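Local coordinates for protein putative sugar ABC transporter (Yersinia enterocolitica subsp. enterocolitica 8081, PDB 5ULB) that probably binds methylthioribose or related sugars in the periplasm as the solute-binding component of an ABC transporter, and here holds a selenium analogue of that sugar, at residues Q19-S30 with F50-D61. Sequence-based numbering, arbitrary orientation. Where two conformers were deposited one is given.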
ATOM      1  N   GLN A  19     -27.680  -7.978   4.509  1.00 17.12           N
ATOM      2  CA  GLN A  19     -26.357  -8.002   3.944  1.00 15.65           C
ATOM      3  C   GLN A  19     -25.330  -8.192   5.049  1.00 13.44           C
ATOM      4  O   GLN A  19     -25.404  -7.643   6.150  1.00 15.31           O
ATOM      5  CB  GLN A  19     -25.932  -6.693   3.158  1.00 19.37           C
ATOM      6  CG  GLN A  19     -26.662  -6.466   1.919  1.00 23.89           C
ATOM      7  CD  GLN A  19     -25.970  -5.255   1.322  1.00 22.32           C
ATOM      8  OE1 GLN A  19     -26.234  -4.177   1.825  1.00 23.84           O
ATOM      9  NE2 GLN A  19     -25.093  -5.425   0.325  1.00 25.66           N
ATOM     10  N   ILE A  20     -24.288  -8.964   4.697  1.00 13.05           N
ATOM     11  CA  ILE A  20     -23.052  -8.949   5.489  1.00 12.18           C
ATOM     12  C   ILE A  20     -22.463  -7.539   5.394  1.00 11.56           C
ATOM     13  O   ILE A  20     -22.379  -6.991   4.296  1.00 14.33           O
ATOM     14  CB  ILE A  20     -22.114 -10.018   4.971  1.00 14.00           C
ATOM     15  CG1 ILE A  20     -22.646 -11.456   5.200  1.00 21.72           C
ATOM     16  CG2 ILE A  20     -20.695  -9.836   5.509  1.00 15.55           C
ATOM     17  CD1 ILE A  20     -22.640 -11.875   6.545  1.00 24.94           C
ATOM     18  N   LYS A  21     -22.032  -6.991   6.539  1.00 11.78           N
ATOM     19  CA  LYS A  21     -21.506  -5.627   6.583  1.00 11.66           C
ATOM     20  C   LYS A  21     -20.059  -5.635   7.049  1.00 10.51           C
ATOM     21  O   LYS A  21     -19.751  -6.248   8.107  1.00 11.31           O
ATOM     22  CB  LYS A  21     -22.387  -4.750   7.473  1.00 16.81           C
ATOM     23  CG  LYS A  21     -23.837  -4.817   7.086  1.00 20.99           C
ATOM     24  CD  LYS A  21     -24.847  -4.230   8.027  1.00 27.18           C
ATOM     25  CE  LYS A  21     -26.230  -4.466   7.393  1.00 37.95           C
ATOM     26  NZ  LYS A  21     -26.753  -5.873   7.497  1.00 34.82           N
ATOM     27  N   ILE A  22     -19.200  -4.946   6.302  1.00 10.96           N
ATOM     28  CA  ILE A  22     -17.786  -4.858   6.568  1.00 10.52           C
ATOM     29  C   ILE A  22     -17.392  -3.378   6.767  1.00 10.23           C
ATOM     30  O   ILE A  22     -17.805  -2.531   5.956  1.00 12.67           O
ATOM     31  CB  ILE A  22     -16.955  -5.425   5.390  1.00 11.04           C
ATOM     32  CG1 ILE A  22     -17.448  -6.807   5.001  1.00 12.74           C
ATOM     33  CG2 ILE A  22     -15.474  -5.417   5.697  1.00 12.44           C
ATOM     34  CD1 ILE A  22     -17.394  -7.908   5.978  1.00 14.10           C
ATOM     35  N   ALA A  23     -16.622  -3.120   7.796  1.00 10.10           N
ATOM     36  CA  ALA A  23     -16.052  -1.761   8.010  1.00  9.72           C
ATOM     37  C   ALA A  23     -14.555  -1.829   7.653  1.00 10.66           C
ATOM     38  O   ALA A  23     -13.845  -2.734   8.161  1.00 11.73           O
ATOM     39  CB  ALA A  23     -16.273  -1.302   9.409  1.00 12.01           C
ATOM     40  N   VAL A  24     -14.089  -0.871   6.891  1.00  9.63           N
ATOM     41  CA  VAL A  24     -12.663  -0.729   6.606  1.00  9.51           C
ATOM     42  C   VAL A  24     -12.170   0.583   7.192  1.00 10.13           C
ATOM     43  O   VAL A  24     -12.763   1.660   6.870  1.00 11.69           O
ATOM     44  CB  VAL A  24     -12.428  -0.762   5.091  1.00 12.58           C
ATOM     45  CG1 VAL A  24     -10.961  -0.650   4.742  1.00 13.47           C
ATOM     46  CG2 VAL A  24     -13.109  -1.960   4.475  1.00 16.81           C
ATOM     47  N   ILE A  25     -11.177   0.574   8.042  1.00 10.43           N
ATOM     48  CA  ILE A  25     -10.630   1.778   8.677  1.00  9.50           C
ATOM     49  C   ILE A  25      -9.159   1.794   8.298  1.00  8.23           C
ATOM     50  O   ILE A  25      -8.396   0.885   8.668  1.00  9.74           O
ATOM     51  CB  ILE A  25     -10.868   1.811  10.175  1.00 10.92           C
ATOM     52  CG1 ILE A  25     -12.321   1.586  10.574  1.00 13.08           C
ATOM     53  CG2 ILE A  25     -10.399   3.205  10.661  1.00 11.58           C
ATOM     54  CD1 ILE A  25     -12.722   0.180  10.825  1.00 13.68           C
ATOM     55  N   ARG A  26      -8.748   2.879   7.648  1.00  9.04           N
ATOM     56  CA  ARG A  26      -7.378   3.040   7.161  1.00  8.40           C
ATOM     57  C   ARG A  26      -6.816   4.325   7.781  1.00 10.15           C
ATOM     58  O   ARG A  26      -7.432   5.407   7.726  1.00  9.69           O
ATOM     59  CB  ARG A  26      -7.259   2.977   5.666  1.00  9.27           C
ATOM     60  CG  ARG A  26      -5.883   3.232   5.083  1.00  9.83           C
ATOM     61  CD  ARG A  26      -5.756   2.606   3.712  1.00 10.30           C
ATOM     62  NE  ARG A  26      -4.585   3.087   3.033  1.00 11.20           N
ATOM     63  CZ  ARG A  26      -3.744   2.341   2.292  1.00 10.51           C
ATOM     64  NH1 ARG A  26      -3.665   1.003   2.415  1.00 11.62           N
ATOM     65  NH2 ARG A  26      -2.821   2.964   1.617  1.00 11.86           N
ATOM     66  N   ASN A  27      -5.580   4.248   8.333  1.00  9.98           N
ATOM     67  CA  ASN A  27      -4.966   5.331   9.059  1.00  9.83           C
ATOM     68  C   ASN A  27      -4.179   6.313   8.211  1.00 10.35           C
ATOM     69  O   ASN A  27      -3.044   6.650   8.563  1.00 10.99           O
ATOM     70  CB  ASN A  27      -4.093   4.740  10.170  1.00 11.00           C
ATOM     71  CG  ASN A  27      -3.714   5.693  11.248  1.00 12.37           C
ATOM     72  OD1 ASN A  27      -4.408   6.679  11.542  1.00 12.64           O
ATOM     73  ND2 ASN A  27      -2.631   5.344  11.976  1.00 14.59           N
ATOM     74  N   LEU A  28      -4.758   6.712   7.062  1.00 10.74           N
ATOM     75  CA  LEU A  28      -4.156   7.623   6.143  1.00  9.96           C
ATOM     76  C   LEU A  28      -5.219   8.551   5.600  1.00 10.23           C
ATOM     77  O   LEU A  28      -6.408   8.422   5.961  1.00 11.24           O
ATOM     78  CB  LEU A  28      -3.377   6.894   5.009  1.00 10.04           C
ATOM     79  CG  LEU A  28      -2.165   6.064   5.449  1.00 10.82           C
ATOM     80  CD1 LEU A  28      -1.651   5.311   4.260  1.00 11.24           C
ATOM     81  CD2 LEU A  28      -1.080   6.990   5.959  1.00 12.55           C
ATOM     82  N   GLY A  29      -4.818   9.493   4.761  1.00 10.44           N
ATOM     83  CA  GLY A  29      -5.719  10.303   3.971  1.00 10.76           C
ATOM     84  C   GLY A  29      -5.945   9.748   2.591  1.00 10.98           C
ATOM     85  O   GLY A  29      -5.758   8.552   2.341  1.00 12.55           O
ATOM     86  N   SER A  30      -6.352  10.603   1.654  1.00 11.15           N
ATOM     87  CA  SER A  30      -6.747  10.181   0.321  1.00 11.44           C
ATOM     88  C   SER A  30      -5.633  10.221  -0.702  1.00 10.77           C
ATOM     89  O   SER A  30      -5.850  10.663  -1.842  1.00 13.14           O
ATOM     90  CB  SER A  30      -8.001  10.943  -0.105  1.00 12.87           C
ATOM     91  OG  SER A  30      -7.749  12.346  -0.065  1.00 16.47           O
ATOM     92  N   PHE A  50     -21.613  -7.928  -0.261  1.00 12.74           N
ATOM     93  CA  PHE A  50     -21.390  -7.325   1.047  1.00 12.43           C
ATOM     94  C   PHE A  50     -21.556  -5.827   1.014  1.00 15.15           C
ATOM     95  O   PHE A  50     -21.280  -5.190  -0.009  1.00 17.58           O
ATOM     96  CB  PHE A  50     -19.990  -7.627   1.538  1.00 13.54           C
ATOM     97  CG  PHE A  50     -19.657  -9.079   1.836  1.00 13.71           C
ATOM     98  CD1 PHE A  50     -20.507 -10.113   1.684  1.00 13.93           C
ATOM     99  CD2 PHE A  50     -18.377  -9.361   2.274  1.00 15.15           C
ATOM    100  CE1 PHE A  50     -20.096 -11.440   1.998  1.00 15.54           C
ATOM    101  CE2 PHE A  50     -17.959 -10.621   2.552  1.00 16.35           C
ATOM    102  CZ  PHE A  50     -18.791 -11.685   2.437  1.00 16.41           C
ATOM    103  N   LYS A  51     -22.036  -5.240   2.094  1.00 12.76           N
ATOM    104  CA  LYS A  51     -21.996  -3.761   2.261  1.00 12.69           C
ATOM    105  C   LYS A  51     -20.615  -3.459   2.834  1.00 12.22           C
ATOM    106  O   LYS A  51     -20.201  -4.056   3.814  1.00 14.50           O
ATOM    107  CB  LYS A  51     -23.068  -3.361   3.213  1.00 14.90           C
ATOM    108  CG  LYS A  51     -23.086  -1.878   3.568  1.00 16.85           C
ATOM    109  CD  LYS A  51     -24.314  -1.437   4.330  1.00 19.50           C
ATOM    110  CE  LYS A  51     -24.405   0.019   4.782  1.00 23.63           C
ATOM    111  NZ  LYS A  51     -23.941   1.008   3.857  1.00 29.69           N
ATOM    112  N   VAL A  52     -19.895  -2.523   2.243  1.00 11.86           N
ATOM    113  CA  VAL A  52     -18.553  -2.146   2.670  1.00 12.32           C
ATOM    114  C   VAL A  52     -18.619  -0.633   3.004  1.00 11.89           C
ATOM    115  O   VAL A  52     -18.872   0.179   2.117  1.00 14.59           O
ATOM    116  CB  VAL A  52     -17.508  -2.380   1.613  1.00 14.53           C
ATOM    117  CG1 VAL A  52     -16.136  -1.859   2.063  1.00 15.57           C
ATOM    118  CG2 VAL A  52     -17.452  -3.853   1.251  1.00 16.70           C
ATOM    119  N   ASP A  53     -18.323  -0.313   4.252  1.00 11.20           N
ATOM    120  CA  ASP A  53     -18.282   1.047   4.748  1.00 10.05           C
ATOM    121  C   ASP A  53     -16.823   1.396   5.023  1.00 10.20           C
ATOM    122  O   ASP A  53     -16.200   0.721   5.835  1.00 11.99           O
ATOM    123  CB  ASP A  53     -19.117   1.197   6.041  1.00 12.36           C
ATOM    124  CG  ASP A  53     -20.623   1.055   5.831  1.00 16.06           C
ATOM    125  OD1 ASP A  53     -21.096   1.220   4.704  1.00 18.50           O
ATOM    126  OD2 ASP A  53     -21.328   0.829   6.866  1.00 18.38           O
ATOM    127  N   THR A  54     -16.319   2.427   4.449  1.00 13.29           N
ATOM    128  CA  THR A  54     -14.933   2.850   4.519  1.00 11.45           C
ATOM    129  C   THR A  54     -14.734   4.156   5.301  1.00 11.26           C
ATOM    130  O   THR A  54     -15.539   5.064   5.225  1.00 11.28           O
ATOM    131  CB  THR A  54     -14.225   2.922   3.140  1.00 14.02           C
ATOM    132  OG1 THR A  54     -14.830   3.918   2.357  1.00 17.19           O
ATOM    133  CG2 THR A  54     -14.364   1.631   2.380  1.00 16.51           C
ATOM    134  N   PHE A  55     -13.618   4.219   6.029  1.00 10.18           N
ATOM    135  CA  PHE A  55     -13.344   5.322   6.966  1.00 10.47           C
ATOM    136  C   PHE A  55     -11.827   5.599   6.874  1.00  9.94           C
ATOM    137  O   PHE A  55     -11.009   4.663   6.965  1.00 12.77           O
ATOM    138  CB  PHE A  55     -13.697   4.947   8.395  1.00 11.92           C
ATOM    139  CG  PHE A  55     -15.109   4.568   8.564  1.00 10.94           C
ATOM    140  CD1 PHE A  55     -16.072   5.540   8.799  1.00 13.76           C
ATOM    141  CD2 PHE A  55     -15.518   3.217   8.460  1.00 12.45           C
ATOM    142  CE1 PHE A  55     -17.452   5.127   8.987  1.00 14.50           C
ATOM    143  CE2 PHE A  55     -16.796   2.831   8.650  1.00 12.63           C
ATOM    144  CZ  PHE A  55     -17.772   3.843   8.846  1.00 13.55           C
ATOM    145  N   LEU A  56     -11.472   6.867   6.718  1.00  9.79           N
ATOM    146  CA  LEU A  56     -10.058   7.326   6.686  1.00 10.26           C
ATOM    147  C   LEU A  56      -9.799   8.285   7.828  1.00 11.37           C
ATOM    148  O   LEU A  56     -10.571   9.206   8.038  1.00 13.06           O
ATOM    149  CB  LEU A  56      -9.723   8.060   5.403  1.00 10.95           C
ATOM    150  CG  LEU A  56      -9.621   7.120   4.192  1.00 10.84           C
ATOM    151  CD1 LEU A  56      -9.436   7.924   2.929  1.00 11.95           C
ATOM    152  CD2 LEU A  56      -8.535   6.077   4.332  1.00 13.22           C
ATOM    153  N   SER A  57      -8.719   8.054   8.582  1.00 12.01           N
ATOM    154  CA  SER A  57      -8.386   8.895   9.695  1.00 12.09           C
ATOM    155  C   SER A  57      -7.609  10.153   9.368  1.00 13.17           C
ATOM    156  O   SER A  57      -7.363  10.978  10.305  1.00 16.23           O
ATOM    157  CB  SER A  57      -7.561   8.152  10.747  1.00 12.84           C
ATOM    158  OG  SER A  57      -6.257   7.943  10.172  1.00 12.49           O
ATOM    159  N   ASN A  58      -7.104  10.251   8.115  1.00 13.74           N
ATOM    160  CA  ASN A  58      -6.115  11.298   7.693  0.56 15.50           C
ATOM    161  C   ASN A  58      -4.790  11.183   8.483  1.00 13.88           C
ATOM    162  O   ASN A  58      -3.982  12.152   8.508  1.00 17.95           O
ATOM    163  CB  ASN A  58      -6.542  12.774   7.678  0.56 21.11           C
ATOM    164  CG  ASN A  58      -7.058  13.274   6.284  0.56 22.55           C
ATOM    165  OD1 ASN A  58      -6.386  13.453   5.175  0.56 19.89           O
ATOM    166  ND2 ASN A  58      -8.297  13.588   6.390  0.56 36.91           N
ATOM    167  N   GLY A  59      -4.493  10.005   9.006  1.00 14.45           N
ATOM    168  CA  GLY A  59      -3.262   9.858   9.797  1.00 15.67           C
ATOM    169  C   GLY A  59      -3.368  10.232  11.250  1.00 16.28           C
ATOM    170  O   GLY A  59      -2.379  10.123  11.969  1.00 18.30           O
ATOM    171  N   ASP A  60      -4.590  10.577  11.734  1.00 14.99           N
ATOM    172  CA  ASP A  60      -4.805  10.969  13.117  1.00 15.22           C
ATOM    173  C   ASP A  60      -5.181   9.721  13.857  1.00 13.33           C
ATOM    174  O   ASP A  60      -6.260   9.150  13.685  1.00 14.25           O
ATOM    175  CB  ASP A  60      -5.885  12.056  13.160  1.00 15.35           C
ATOM    176  CG  ASP A  60      -6.337  12.475  14.502  1.00 20.49           C
ATOM    177  OD1 ASP A  60      -6.265  11.746  15.447  1.00 22.66           O
ATOM    178  OD2 ASP A  60      -6.791  13.671  14.633  1.00 29.04           O
ATOM    179  N   ASP A  61      -4.267   9.283  14.745  1.00 14.05           N
ATOM    180  CA  ASP A  61      -4.481   8.040  15.412  1.00 14.05           C
ATOM    181  C   ASP A  61      -5.698   8.028  16.335  1.00 13.41           C
ATOM    182  O   ASP A  61      -6.319   6.960  16.581  1.00 15.07           O
ATOM    183  CB  ASP A  61      -3.250   7.649  16.191  1.00 18.71           C
ATOM    184  CG  ASP A  61      -2.022   7.347  15.284  1.00 22.88           C
ATOM    185  OD1 ASP A  61      -1.950   6.276  14.689  1.00 19.25           O
ATOM    186  OD2 ASP A  61      -1.220   8.321  15.139  1.00 30.70           O
TER
HETATM  187  O   HOH W   1      -6.035  13.358   2.483  1.00 15.35           O
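Asn27 meets two side chains of 50-61 just beyond the paired strands. Its OD1 takes the hydroxyl of Ser57 in the carbonyl plane, on a lone pair, with OG 2.6 Å from OD1. Its ND2 gives a hydrogen to Asp61 OD1 at 2.9 Å, reaching the carboxylate from above its plane. The amide and carboxylate planes stand 67° apart. With CG anti to the backbone N of Asn27 (chi1 -163°), the amide reaches both groups. Ser57 OG also accepts from Gly59 N, closing an ST turn within the type I' turn from Ser57 to Asp60.

At the other end, Ile20 CG2 sits over the centre of the Phe50 ring, 3.7 Å from the centroid, as a CH-pi contact. Ile22 CG1 reaches CD2 of the same ring at 3.8 Å. Helix 262-278 packs on both isoleucines and on Phe50. Between the ends, strands 21-26 and 51-56 run parallel, with Lys51 N to Ile20 O (2.8 Å) first in a regular series of backbone bonds. Leu56 CD2 lies beside Arg26 CB at 3.6 Å, while the Arg26 guanidinium is held by Asn33, Thr34 and Ser82.

The strands belong to a right-handed beta-alpha-beta unit through helix 32-48, with 51-56 at the sheet edge. Asn27 ND2 also bonds Gln83 O, and Asp61 OD1 also bonds Tyr88 OH. This polar network fixes the amide's rotation and probably steadies the loop that carries Leu28, whose side chain lies about 4 Å from the bound sugar.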